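Local structure of dextranase (Pseudarthrobacter oxydans, 6NZS) at residues Met379-Met393 and Asp401-Gln415. The protein catalyses the endohydrolysis of (1->6)-alpha-D-glucosidic linkages in dextran, as a member of glycoside hydrolase family 49. Sequence-based numbering, arbitrary orientation.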
# COMPACT_ATOMS: atom_id res chain seq x y z
N MET A 379 -3.17 4.13 -12.54
CA MET A 379 -3.53 4.32 -11.14
C MET A 379 -3.09 5.71 -10.70
O MET A 379 -1.98 6.14 -11.02
CB MET A 379 -2.86 3.28 -10.24
CG MET A 379 -3.20 3.45 -8.76
SD MET A 379 -2.76 2.02 -7.77
CE MET A 379 -0.98 2.23 -7.62
N LYS A 380 -3.97 6.41 -9.98
CA LYS A 380 -3.60 7.71 -9.45
C LYS A 380 -4.22 7.93 -8.08
O LYS A 380 -5.32 7.46 -7.80
CB LYS A 380 -3.97 8.86 -10.40
CG LYS A 380 -5.43 8.96 -10.72
CD LYS A 380 -5.65 10.03 -11.79
CE LYS A 380 -7.12 10.23 -12.09
NZ LYS A 380 -7.40 11.62 -12.57
N ASN A 381 -3.49 8.68 -7.24
CA ASN A 381 -4.04 9.24 -6.01
C ASN A 381 -4.40 8.15 -5.01
O ASN A 381 -5.57 7.97 -4.67
CB ASN A 381 -5.27 10.12 -6.32
CG ASN A 381 -5.01 11.12 -7.43
OD1 ASN A 381 -3.90 11.62 -7.59
ND2 ASN A 381 -6.05 11.43 -8.21
N THR A 382 -3.39 7.43 -4.50
CA THR A 382 -3.63 6.25 -3.68
C THR A 382 -2.74 6.28 -2.44
O THR A 382 -1.77 7.03 -2.36
CB THR A 382 -3.33 4.96 -4.46
OG1 THR A 382 -1.95 4.97 -4.86
CG2 THR A 382 -4.21 4.83 -5.69
N PHE A 383 -3.12 5.45 -1.46
CA PHE A 383 -2.32 5.21 -0.26
C PHE A 383 -2.19 3.71 -0.06
O PHE A 383 -3.20 3.00 -0.07
CB PHE A 383 -3.00 5.82 0.99
CG PHE A 383 -2.29 5.47 2.28
CD1 PHE A 383 -1.23 6.23 2.73
CD2 PHE A 383 -2.68 4.36 3.02
CE1 PHE A 383 -0.55 5.91 3.91
CE2 PHE A 383 -2.00 4.02 4.20
CZ PHE A 383 -0.95 4.79 4.65
N PHE A 384 -0.96 3.22 0.12
CA PHE A 384 -0.74 1.80 0.37
C PHE A 384 0.07 1.61 1.64
O PHE A 384 1.20 2.08 1.75
CB PHE A 384 0.03 1.15 -0.78
CG PHE A 384 -0.80 0.95 -2.00
CD1 PHE A 384 -0.92 1.95 -2.95
CD2 PHE A 384 -1.47 -0.25 -2.21
CE1 PHE A 384 -1.70 1.76 -4.09
CE2 PHE A 384 -2.26 -0.45 -3.34
CZ PHE A 384 -2.37 0.56 -4.28
N ASN A 385 -0.50 0.88 2.59
CA ASN A 385 0.26 0.22 3.64
C ASN A 385 0.35 -1.25 3.22
O ASN A 385 -0.67 -1.84 2.87
CB ASN A 385 -0.50 0.37 4.96
CG ASN A 385 0.14 -0.35 6.13
OD1 ASN A 385 -0.55 -1.02 6.89
ND2 ASN A 385 1.44 -0.16 6.33
N ALA A 386 1.56 -1.81 3.21
CA ALA A 386 1.74 -3.19 2.78
C ALA A 386 2.95 -3.81 3.47
O ALA A 386 3.95 -3.12 3.73
CB ALA A 386 1.88 -3.32 1.25
N ASN A 387 2.86 -5.11 3.77
CA ASN A 387 3.95 -5.89 4.35
C ASN A 387 4.45 -6.95 3.38
O ASN A 387 4.81 -8.06 3.76
CB ASN A 387 3.56 -6.50 5.69
CG ASN A 387 4.76 -6.87 6.54
OD1 ASN A 387 5.88 -6.44 6.27
ND2 ASN A 387 4.54 -7.67 7.58
N ASP A 388 4.48 -6.60 2.10
CA ASP A 388 5.07 -7.38 1.04
C ASP A 388 5.27 -6.43 -0.14
O ASP A 388 5.15 -5.21 0.03
CB ASP A 388 4.22 -8.62 0.72
CG ASP A 388 5.08 -9.82 0.39
OD1 ASP A 388 5.79 -9.76 -0.63
OD2 ASP A 388 5.08 -10.81 1.17
N ASP A 389 5.60 -6.97 -1.32
CA ASP A 389 5.71 -6.16 -2.54
C ASP A 389 4.56 -5.17 -2.60
O ASP A 389 3.40 -5.57 -2.51
CB ASP A 389 5.59 -7.07 -3.77
CG ASP A 389 6.71 -8.08 -3.89
OD1 ASP A 389 7.86 -7.76 -3.52
OD2 ASP A 389 6.43 -9.20 -4.37
N VAL A 390 4.88 -3.88 -2.76
CA VAL A 390 3.83 -2.87 -2.72
C VAL A 390 3.29 -2.58 -4.11
O VAL A 390 2.07 -2.65 -4.35
CB VAL A 390 4.30 -1.56 -2.04
CG1 VAL A 390 3.09 -0.61 -1.88
CG2 VAL A 390 4.96 -1.83 -0.69
N LEU A 391 4.17 -2.21 -5.02
CA LEU A 391 3.81 -1.95 -6.41
C LEU A 391 4.41 -3.06 -7.26
O LEU A 391 5.63 -3.10 -7.47
CB LEU A 391 4.30 -0.58 -6.86
CG LEU A 391 3.72 0.59 -6.08
CD1 LEU A 391 4.26 1.91 -6.62
CD2 LEU A 391 2.18 0.58 -6.11
N LYS A 392 3.56 -3.96 -7.76
CA LYS A 392 3.98 -5.11 -8.54
C LYS A 392 3.94 -4.69 -10.01
O LYS A 392 2.87 -4.67 -10.63
CB LYS A 392 3.10 -6.30 -8.22
CG LYS A 392 3.36 -6.84 -6.81
CD LYS A 392 2.13 -7.48 -6.18
CE LYS A 392 1.83 -8.83 -6.79
NZ LYS A 392 0.88 -9.65 -5.97
N MET A 393 5.10 -4.35 -10.54
CA MET A 393 5.23 -3.77 -11.88
C MET A 393 5.57 -4.90 -12.83
O MET A 393 6.72 -5.12 -13.21
CB MET A 393 6.31 -2.68 -11.87
CG MET A 393 6.11 -1.62 -10.77
SD MET A 393 4.46 -0.90 -10.71
CE MET A 393 4.34 -0.15 -12.34
N ASP A 401 0.60 7.47 -10.78
CA ASP A 401 0.96 8.79 -10.27
C ASP A 401 0.41 8.98 -8.86
O ASP A 401 -0.71 8.55 -8.56
CB ASP A 401 0.45 9.93 -11.15
CG ASP A 401 0.91 11.28 -10.66
OD1 ASP A 401 2.14 11.50 -10.57
OD2 ASP A 401 0.07 12.13 -10.33
N ASN A 402 1.20 9.66 -8.02
CA ASN A 402 0.71 10.17 -6.74
C ASN A 402 0.35 9.05 -5.77
O ASN A 402 -0.82 8.92 -5.35
CB ASN A 402 -0.45 11.15 -6.94
CG ASN A 402 -0.81 11.90 -5.68
OD1 ASN A 402 0.03 12.05 -4.78
ND2 ASN A 402 -2.04 12.39 -5.61
N THR A 403 1.35 8.27 -5.38
CA THR A 403 1.18 7.14 -4.46
C THR A 403 1.91 7.47 -3.16
O THR A 403 3.12 7.72 -3.18
CB THR A 403 1.80 5.87 -5.03
OG1 THR A 403 1.43 5.70 -6.41
CG2 THR A 403 1.32 4.65 -4.25
N VAL A 404 1.18 7.43 -2.05
CA VAL A 404 1.75 7.56 -0.71
C VAL A 404 1.84 6.16 -0.13
O VAL A 404 0.86 5.41 -0.18
CB VAL A 404 0.87 8.47 0.16
CG1 VAL A 404 1.37 8.48 1.60
CG2 VAL A 404 0.82 9.89 -0.41
N ILE A 405 3.01 5.79 0.41
CA ILE A 405 3.26 4.42 0.84
C ILE A 405 3.78 4.41 2.27
O ILE A 405 4.74 5.12 2.59
CB ILE A 405 4.25 3.70 -0.10
CG1 ILE A 405 3.67 3.63 -1.52
CG2 ILE A 405 4.59 2.31 0.45
CD1 ILE A 405 4.65 3.08 -2.56
N TRP A 406 3.15 3.60 3.12
CA TRP A 406 3.66 3.28 4.46
C TRP A 406 4.10 1.83 4.38
O TRP A 406 3.29 0.90 4.43
CB TRP A 406 2.57 3.47 5.52
CG TRP A 406 3.11 3.51 6.93
CD1 TRP A 406 4.00 2.64 7.52
CD2 TRP A 406 2.80 4.50 7.92
NE1 TRP A 406 4.25 3.04 8.82
CE2 TRP A 406 3.53 4.17 9.08
CE3 TRP A 406 1.97 5.63 7.93
CZ2 TRP A 406 3.46 4.95 10.25
CZ3 TRP A 406 1.91 6.39 9.08
CH2 TRP A 406 2.65 6.05 10.22
N LYS A 407 5.39 1.62 4.20
CA LYS A 407 5.92 0.28 4.04
C LYS A 407 6.17 -0.34 5.41
O LYS A 407 6.59 0.36 6.34
CB LYS A 407 7.22 0.37 3.22
CG LYS A 407 8.03 -0.90 3.10
CD LYS A 407 7.33 -1.90 2.19
CE LYS A 407 7.90 -3.28 2.38
NZ LYS A 407 7.33 -4.23 1.36
N ASN A 408 5.87 -1.64 5.56
CA ASN A 408 6.20 -2.33 6.80
C ASN A 408 7.57 -2.98 6.68
O ASN A 408 8.53 -2.31 6.30
CB ASN A 408 5.07 -3.28 7.22
CG ASN A 408 3.84 -2.53 7.76
OD1 ASN A 408 3.77 -1.30 7.70
ND2 ASN A 408 2.89 -3.28 8.32
N GLU A 409 7.70 -4.28 6.98
CA GLU A 409 9.01 -4.90 7.14
C GLU A 409 9.48 -5.67 5.92
O GLU A 409 10.68 -5.65 5.59
CB GLU A 409 8.96 -5.89 8.31
CG GLU A 409 8.75 -5.23 9.66
CD GLU A 409 7.33 -5.35 10.16
OE1 GLU A 409 6.47 -5.87 9.41
OE2 GLU A 409 7.07 -4.92 11.30
N ASN A 410 8.58 -6.38 5.26
CA ASN A 410 8.93 -7.49 4.39
C ASN A 410 8.73 -7.11 2.94
O ASN A 410 7.71 -6.50 2.58
CB ASN A 410 8.04 -8.67 4.75
CG ASN A 410 8.31 -9.86 3.92
OD1 ASN A 410 9.38 -10.45 4.00
ND2 ASN A 410 7.34 -10.23 3.08
N GLY A 411 9.68 -7.51 2.08
CA GLY A 411 9.62 -7.21 0.67
C GLY A 411 10.10 -5.80 0.37
O GLY A 411 10.32 -4.98 1.28
N PRO A 412 10.27 -5.49 -0.91
CA PRO A 412 10.67 -4.15 -1.33
C PRO A 412 9.44 -3.26 -1.45
O PRO A 412 8.31 -3.67 -1.15
CB PRO A 412 11.24 -4.42 -2.72
CG PRO A 412 10.32 -5.48 -3.24
CD PRO A 412 10.08 -6.39 -2.05
N VAL A 413 9.66 -2.03 -1.90
CA VAL A 413 8.54 -1.17 -2.29
C VAL A 413 8.06 -1.50 -3.70
O VAL A 413 6.93 -1.95 -3.90
CB VAL A 413 8.89 0.32 -2.10
CG1 VAL A 413 7.72 1.20 -2.52
CG2 VAL A 413 9.27 0.60 -0.64
N ILE A 414 8.94 -1.34 -4.69
CA ILE A 414 8.64 -1.62 -6.10
C ILE A 414 9.29 -2.94 -6.49
O ILE A 414 10.47 -3.17 -6.21
CB ILE A 414 9.17 -0.48 -6.97
CG1 ILE A 414 8.32 0.78 -6.79
CG2 ILE A 414 9.24 -0.90 -8.44
CD1 ILE A 414 9.07 2.08 -7.06
N GLN A 415 8.53 -3.82 -7.17
CA GLN A 415 9.00 -5.15 -7.55
C GLN A 415 8.72 -5.39 -9.03
O GLN A 415 7.59 -5.17 -9.49
CB GLN A 415 8.22 -6.20 -6.75
CG GLN A 415 8.58 -7.65 -7.07
CD GLN A 415 10.01 -7.97 -6.69
OE1 GLN A 415 10.88 -8.12 -7.54
NE2 GLN A 415 10.26 -8.05 -5.38
O HOH W 1 -2.64 12.17 -10.14
O HOH W 2 -1.14 5.99 -7.28
O HOH W 3 0.50 -1.79 9.16
O HOH W 4 6.87 -8.57 9.18
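Lys-407 NZ meets Asp-388 O in the turn of the preceding coil of the beta-solenoid, a worked example of how stacked parallel coils satisfy a buried charge. Strands 382-386 and 401-407 run parallel in register from Thr-382 beside Thr-403 to Ala-386 beside Lys-407; past the loops that follow, the register has slipped by two residues, so Leu-391 sits beside Ile-414. The lysine side chain spans these loops. CB starts on the face shared with Ile-405, and a bend at chi2 (71°) turns the chain so that CD lies 3.7 Å from Val-390 CG2. CE passes Asp-388 O at 4.1 Å, and NZ then donates to that same Asp-388 O at 2.7 Å, from well above the carbonyl plane. Within its own coil Lys-407 NZ also bonds Asn-410 O at 2.6 Å and Pro-412 O, with a weak bond to Gly-411 O. Replacing this lysine with an alanine removes the ammonium, and these carbonyls would probably lose their shared donor while a gap opens beside Val-390.

Asparagines tie the same loops together. Asn-387 OD1 accepts two backbone N-H groups, Glu-409 N and Asn-410 N, each at 2.9 Å. In Asn-385, CG anti to the backbone N (chi1 177°) carries the amide toward the neighbouring strand, where ND2 reaches Trp-406 O and Asn-408 OD1, both near its amide plane. Farther round, Asp-389 OD1 takes Gln-415 NE2 from above the carboxylate plane, while Asp-389 OD2 binds Trp-418 NE1 and Gln-415 OE1 accepts from Gly-417 N. Because carbonyl oxygens hold the ammonium, with Lys-407 NZ 6.1 Å from Asp-388 OD1, its charge is probably stabilised by backbone dipoles rather than by direct ion pairing.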